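Adenylate kinase (Schistosoma mansoni, PDB 3UMF) catalyses the reversible transfer of a phosphoryl group between adenine nucleotides, ATP and AMP being converted to two ADP. Local coordinates at residues 192-197 against 201-206; 62-67 against 76-81. One frame throughout, in Å; residues are numbered along the deposited sequence.

The two contacts lie on opposite sides of the chain's centre, their own centres 34 Å apart and their nearest atoms about 18 Å apart, so neither touches the other. Interaction 1 packs the last helix, 200-212, on the edge strand 191-195 of the five-stranded parallel core sheet. Interaction 2 joins helices 60-68 and 73-84, in the region that forms the AMP-binding domain in adenylate kinases. Strand 30-35, central in the sheet, and helix 42-53 flank the P-loop of this family. Interaction 1 borders that helix through I203 and F204, whereas interaction 2 leans on helix 90-104 through L64 and E67.

Interaction 1: residues 192-197 against 201-206; sequences ITIDAS and DAIFDK
I203 reaches from the helix to the end of the strand, its CB 4.7 Å from I194 CG2. From CB the side chain forks. With CG1 anti to the carbonyl carbon (chi1 -68°), CG2 falls anti to the backbone N, and that methyl is directed at the strand and meets I194 CG2 at 3.9 Å. The other branch runs toward the turn that follows the strand: CG1 passes D195 O at 3.9 Å, and CD1 comes within 3.5 Å of A196 O while also touching A196 CB at 4.0 Å. The tip therefore rests against both the backbone and the methyl of A196, and A196 O has a polar partner of its own in R149 NH1. F139 on the neighbouring strand and Q45 on helix 42-53 also touch I203. This is the C-terminal strand-helix unit of the P-loop kinase core: after strand 191-195, the edge of the parallel sheet, the chain reverses and helix 200-212 runs back, the axes of 192-195 and 201-206 being at 160° and 8.8 Å apart at closest approach. One turn further along the helix, K206 touches the side chain of I194 with one methylene, CG lying 4.0 Å from I194 CD1. A bend at its chi2 leads the rest of the chain away, and NZ forms a salt bridge with E210. On the strand side, an Asx turn shapes the exit: D195 OD1 accepts both the backbone N-H of S197 (N-H...O 155°) and S197 OG, the latter at 2.7 Å, the two donors arriving from one face of the carboxylate.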
loop_
_atom_site.group_PDB
_atom_site.type_symbol
_atom_site.label_atom_id
_atom_site.label_comp_id
_atom_site.label_asym_id
_atom_site.label_seq_id
_atom_site.Cartn_x
_atom_site.Cartn_y
_atom_site.Cartn_z
ATOM N N ILE A 192 -11.672 2.410 4.278
ATOM C CA ILE A 192 -12.561 2.596 3.143
ATOM C C ILE A 192 -12.566 1.311 2.326
ATOM O O ILE A 192 -11.605 1.011 1.612
ATOM C CB ILE A 192 -12.106 3.765 2.254
ATOM C CG1 ILE A 192 -12.167 5.080 3.036
ATOM C CG2 ILE A 192 -12.969 3.858 1.008
ATOM C CD1 ILE A 192 -11.642 6.266 2.267
ATOM N N THR A 193 -13.637 0.538 2.451
ATOM C CA THR A 193 -13.746 -0.714 1.715
ATOM C C THR A 193 -14.353 -0.448 0.345
ATOM O O THR A 193 -15.529 -0.094 0.233
ATOM C CB THR A 193 -14.581 -1.750 2.488
ATOM O OG1 THR A 193 -13.934 -2.034 3.734
ATOM C CG2 THR A 193 -14.716 -3.040 1.688
ATOM N N ILE A 194 -13.542 -0.598 -0.696
ATOM C CA ILE A 194 -14.008 -0.352 -2.050
ATOM C C ILE A 194 -14.343 -1.667 -2.737
ATOM O O ILE A 194 -13.536 -2.596 -2.744
ATOM C CB ILE A 194 -12.953 0.413 -2.891
ATOM C CG1 ILE A 194 -12.661 1.780 -2.263
ATOM C CG2 ILE A 194 -13.437 0.597 -4.326
ATOM C CD1 ILE A 194 -13.847 2.739 -2.291
ATOM N N ASP A 195 -15.548 -1.755 -3.290
ATOM C CA ASP A 195 -15.923 -2.890 -4.124
ATOM C C ASP A 195 -15.234 -2.705 -5.475
ATOM O O ASP A 195 -15.650 -1.880 -6.290
ATOM C CB ASP A 195 -17.445 -2.941 -4.291
ATOM C CG ASP A 195 -17.914 -4.126 -5.124
ATOM O OD1 ASP A 195 -17.073 -4.864 -5.688
ATOM O OD2 ASP A 195 -19.144 -4.314 -5.231
ATOM N N ALA A 196 -14.174 -3.471 -5.710
ATOM C CA ALA A 196 -13.371 -3.299 -6.914
ATOM C C ALA A 196 -13.764 -4.262 -8.035
ATOM O O ALA A 196 -12.968 -4.538 -8.934
ATOM C CB ALA A 196 -11.885 -3.426 -6.586
ATOM N N SER A 197 -15.000 -4.753 -7.990
ATOM C CA SER A 197 -15.503 -5.653 -9.026
ATOM C C SER A 197 -16.048 -4.888 -10.230
ATOM O O SER A 197 -16.314 -5.477 -11.278
ATOM C CB SER A 197 -16.586 -6.575 -8.463
ATOM O OG SER A 197 -17.760 -5.848 -8.149
ATOM N N ASP A 201 -13.339 3.241 -13.984
ATOM C CA ASP A 201 -13.965 4.546 -13.770
ATOM C C ASP A 201 -14.948 4.553 -12.596
ATOM O O ASP A 201 -15.002 5.519 -11.836
ATOM C CB ASP A 201 -14.679 5.013 -15.043
ATOM C CG ASP A 201 -13.716 5.319 -16.178
ATOM O OD1 ASP A 201 -12.639 5.894 -15.911
ATOM O OD2 ASP A 201 -14.038 4.987 -17.338
ATOM N N ALA A 202 -15.733 3.486 -12.461
ATOM C CA ALA A 202 -16.700 3.385 -11.373
ATOM C C ALA A 202 -15.996 3.268 -10.025
ATOM O O ALA A 202 -16.434 3.847 -9.027
ATOM C CB ALA A 202 -17.629 2.196 -11.592
ATOM N N ILE A 203 -14.903 2.515 -10.003
ATOM C CA ILE A 203 -14.097 2.372 -8.798
ATOM C C ILE A 203 -13.469 3.709 -8.407
ATOM O O ILE A 203 -13.480 4.089 -7.236
ATOM C CB ILE A 203 -12.986 1.315 -8.994
ATOM C CG1 ILE A 203 -13.597 -0.083 -9.138
ATOM C CG2 ILE A 203 -12.010 1.331 -7.830
ATOM C CD1 ILE A 203 -12.629 -1.106 -9.702
ATOM N N PHE A 204 -12.938 4.427 -9.392
ATOM C CA PHE A 204 -12.260 5.694 -9.134
ATOM C C PHE A 204 -13.227 6.741 -8.590
ATOM O O PHE A 204 -12.899 7.470 -7.654
ATOM C CB PHE A 204 -11.577 6.207 -10.404
ATOM C CG PHE A 204 -10.740 7.441 -10.190
ATOM C CD1 PHE A 204 -9.634 7.409 -9.358
ATOM C CD2 PHE A 204 -11.055 8.629 -10.829
ATOM C CE1 PHE A 204 -8.859 8.539 -9.159
ATOM C CE2 PHE A 204 -10.281 9.766 -10.635
ATOM C CZ PHE A 204 -9.183 9.718 -9.799
ATOM N N ASP A 205 -14.417 6.811 -9.179
ATOM C CA ASP A 205 -15.447 7.738 -8.713
ATOM C C ASP A 205 -15.863 7.440 -7.270
ATOM O O ASP A 205 -16.030 8.356 -6.462
ATOM C CB ASP A 205 -16.671 7.701 -9.632
ATOM C CG ASP A 205 -16.402 8.318 -11.001
ATOM O OD1 ASP A 205 -15.452 9.121 -11.127
ATOM O OD2 ASP A 205 -17.153 8.008 -11.948
ATOM N N LYS A 206 -16.025 6.158 -6.948
ATOM C CA LYS A 206 -16.398 5.753 -5.590
ATOM C C LYS A 206 -15.302 6.085 -4.576
ATOM O O LYS A 206 -15.593 6.571 -3.482
ATOM C CB LYS A 206 -16.736 4.260 -5.542
ATOM C CG LYS A 206 -17.204 3.765 -4.177
ATOM C CD LYS A 206 -18.433 4.524 -3.694
ATOM C CE LYS A 206 -19.023 3.882 -2.440
ATOM N NZ LYS A 206 -20.144 4.680 -1.869
#

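Interaction 2: residues 62-67 against 76-81; sequences DLLRAE and KELKAM
The carboxylate of E67 is the flat group nearest to L78, yet it stands back from it: E67 CD is 5.2 Å from L78 CD1, and the touching is done by the methylenes behind it. E67 CG lies 3.7 Å from L78 CD1 and E67 CB 4.0 Å from the same methyl. CG is anti to the backbone N (chi1 -172°), which carries it out toward helix 73-84, and a bend at chi2 then turns the acid group aside. There OE2 takes part in a hydrogen bond with S72 OG, so the polar end is tied to the linker between the helices while its stem stays in the apolar contact. These helices, 60-68 and 73-84, succeed one another in the chain and probably belong to the part of the fold that, in adenylate kinases, closes over AMP. L78 makes both of its contacts here through CD1. Besides the glutamate stem this methyl meets L64 CD2, at 3.9 Å, and the angle L64 CD2 - L78 CD1 - E67 CG is 108°, which places the methyl in the notch between two residues three positions apart, about one helical turn. The side chain of L78 crosses those of both L64 and E67 at about a right angle. Its second methyl, CD2, is more distant, 4.7 Å from L64 CD2. V88, in a loop, touches L64 and L78 alike, and L96 of helix 90-104 packs on L64 and E67.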
loop_
_atom_site.group_PDB
_atom_site.type_symbol
_atom_site.label_atom_id
_atom_site.label_comp_id
_atom_site.label_asym_id
_atom_site.label_seq_id
_atom_site.Cartn_x
_atom_site.Cartn_y
_atom_site.Cartn_z
ATOM N N ASP A 62 10.358 0.751 -4.217
ATOM C CA ASP A 62 11.064 1.880 -4.823
ATOM C C ASP A 62 12.061 2.526 -3.864
ATOM O O ASP A 62 13.121 2.991 -4.280
ATOM C CB ASP A 62 10.075 2.936 -5.326
ATOM C CG ASP A 62 9.291 2.474 -6.540
ATOM O OD1 ASP A 62 9.698 1.474 -7.172
ATOM O OD2 ASP A 62 8.271 3.116 -6.867
ATOM N N LEU A 63 11.714 2.565 -2.582
ATOM C CA LEU A 63 12.601 3.159 -1.588
ATOM C C LEU A 63 13.827 2.282 -1.346
ATOM O O LEU A 63 14.926 2.793 -1.152
ATOM C CB LEU A 63 11.850 3.424 -0.279
ATOM C CG LEU A 63 10.794 4.535 -0.337
ATOM C CD1 LEU A 63 10.119 4.714 1.015
ATOM C CD2 LEU A 63 11.407 5.844 -0.810
ATOM N N LEU A 64 13.633 0.964 -1.370
ATOM C CA LEU A 64 14.735 0.014 -1.222
ATOM C C LEU A 64 15.679 0.058 -2.419
ATOM O O LEU A 64 16.899 -0.036 -2.267
ATOM C CB LEU A 64 14.199 -1.408 -1.039
ATOM C CG LEU A 64 13.536 -1.709 0.308
ATOM C CD1 LEU A 64 12.872 -3.077 0.288
ATOM C CD2 LEU A 64 14.561 -1.624 1.430
ATOM N N ARG A 65 15.109 0.196 -3.612
ATOM C CA ARG A 65 15.911 0.289 -4.828
ATOM C C ARG A 65 16.757 1.558 -4.817
ATOM O O ARG A 65 17.905 1.554 -5.267
ATOM C CB ARG A 65 15.014 0.272 -6.067
ATOM C CG ARG A 65 15.783 0.278 -7.373
ATOM C CD ARG A 65 14.858 0.380 -8.572
ATOM N NE ARG A 65 15.596 0.242 -9.827
ATOM C CZ ARG A 65 15.085 0.499 -11.026
ATOM N NH1 ARG A 65 13.830 0.912 -11.138
ATOM N NH2 ARG A 65 15.830 0.343 -12.110
ATOM N N ALA A 66 16.186 2.639 -4.300
ATOM C CA ALA A 66 16.891 3.914 -4.221
ATOM C C ALA A 66 18.041 3.855 -3.218
ATOM O O ALA A 66 19.077 4.482 -3.421
ATOM C CB ALA A 66 15.929 5.032 -3.860
ATOM N N GLU A 67 17.856 3.096 -2.141
ATOM C CA GLU A 67 18.908 2.933 -1.140
ATOM C C GLU A 67 20.075 2.121 -1.702
ATOM O O GLU A 67 21.237 2.456 -1.481
ATOM C CB GLU A 67 18.353 2.285 0.132
ATOM C CG GLU A 67 19.331 2.261 1.298
ATOM C CD GLU A 67 19.876 3.638 1.642
ATOM O OE1 GLU A 67 19.081 4.596 1.734
ATOM O OE2 GLU A 67 21.106 3.765 1.820
ATOM N N LYS A 76 24.688 -1.174 0.248
ATOM C CA LYS A 76 25.480 -2.298 -0.231
ATOM C C LYS A 76 25.154 -3.565 0.547
ATOM O O LYS A 76 25.155 -4.662 -0.009
ATOM C CB LYS A 76 26.975 -1.984 -0.127
ATOM C CG LYS A 76 27.446 -0.869 -1.048
ATOM C CD LYS A 76 28.935 -0.614 -0.867
ATOM C CE LYS A 76 29.475 0.323 -1.936
ATOM N NZ LYS A 76 30.954 0.495 -1.835
ATOM N N GLU A 77 24.876 -3.409 1.838
ATOM C CA GLU A 77 24.486 -4.542 2.666
ATOM C C GLU A 77 23.059 -4.981 2.364
ATOM O O GLU A 77 22.750 -6.173 2.416
ATOM C CB GLU A 77 24.656 -4.229 4.152
ATOM C CG GLU A 77 24.302 -5.395 5.064
ATOM C CD GLU A 77 24.990 -6.691 4.658
ATOM O OE1 GLU A 77 26.210 -6.664 4.388
ATOM O OE2 GLU A 77 24.312 -7.739 4.606
ATOM N N LEU A 78 22.191 -4.022 2.049
ATOM C CA LEU A 78 20.827 -4.342 1.634
ATOM C C LEU A 78 20.844 -5.216 0.391
ATOM O O LEU A 78 20.125 -6.210 0.311
ATOM C CB LEU A 78 20.031 -3.070 1.336
ATOM C CG LEU A 78 19.262 -2.405 2.477
ATOM C CD1 LEU A 78 18.367 -1.299 1.928
ATOM C CD2 LEU A 78 18.445 -3.429 3.249
ATOM N N LYS A 79 21.677 -4.832 -0.573
ATOM C CA LYS A 79 21.803 -5.555 -1.833
ATOM C C LYS A 79 22.300 -6.982 -1.609
ATOM O O LYS A 79 21.773 -7.929 -2.193
ATOM C CB LYS A 79 22.742 -4.796 -2.776
ATOM C CG LYS A 79 22.827 -5.356 -4.188
ATOM C CD LYS A 79 23.619 -4.423 -5.096
ATOM C CE LYS A 79 23.754 -4.990 -6.499
ATOM N NZ LYS A 79 24.508 -6.271 -6.509
ATOM N N ALA A 80 23.305 -7.132 -0.751
ATOM C CA ALA A 80 23.844 -8.449 -0.427
ATOM C C ALA A 80 22.809 -9.315 0.285
ATOM O O ALA A 80 22.739 -10.521 0.052
ATOM C CB ALA A 80 25.105 -8.320 0.416
ATOM N N MET A 81 22.009 -8.694 1.150
ATOM C CA MET A 81 20.930 -9.396 1.845
ATOM C C MET A 81 19.877 -9.878 0.854
ATOM O O MET A 81 19.428 -11.022 0.920
ATOM C CB MET A 81 20.282 -8.484 2.890
ATOM C CG MET A 81 21.125 -8.258 4.134
ATOM S SD MET A 81 20.575 -6.833 5.096
ATOM C CE MET A 81 18.872 -7.279 5.423
#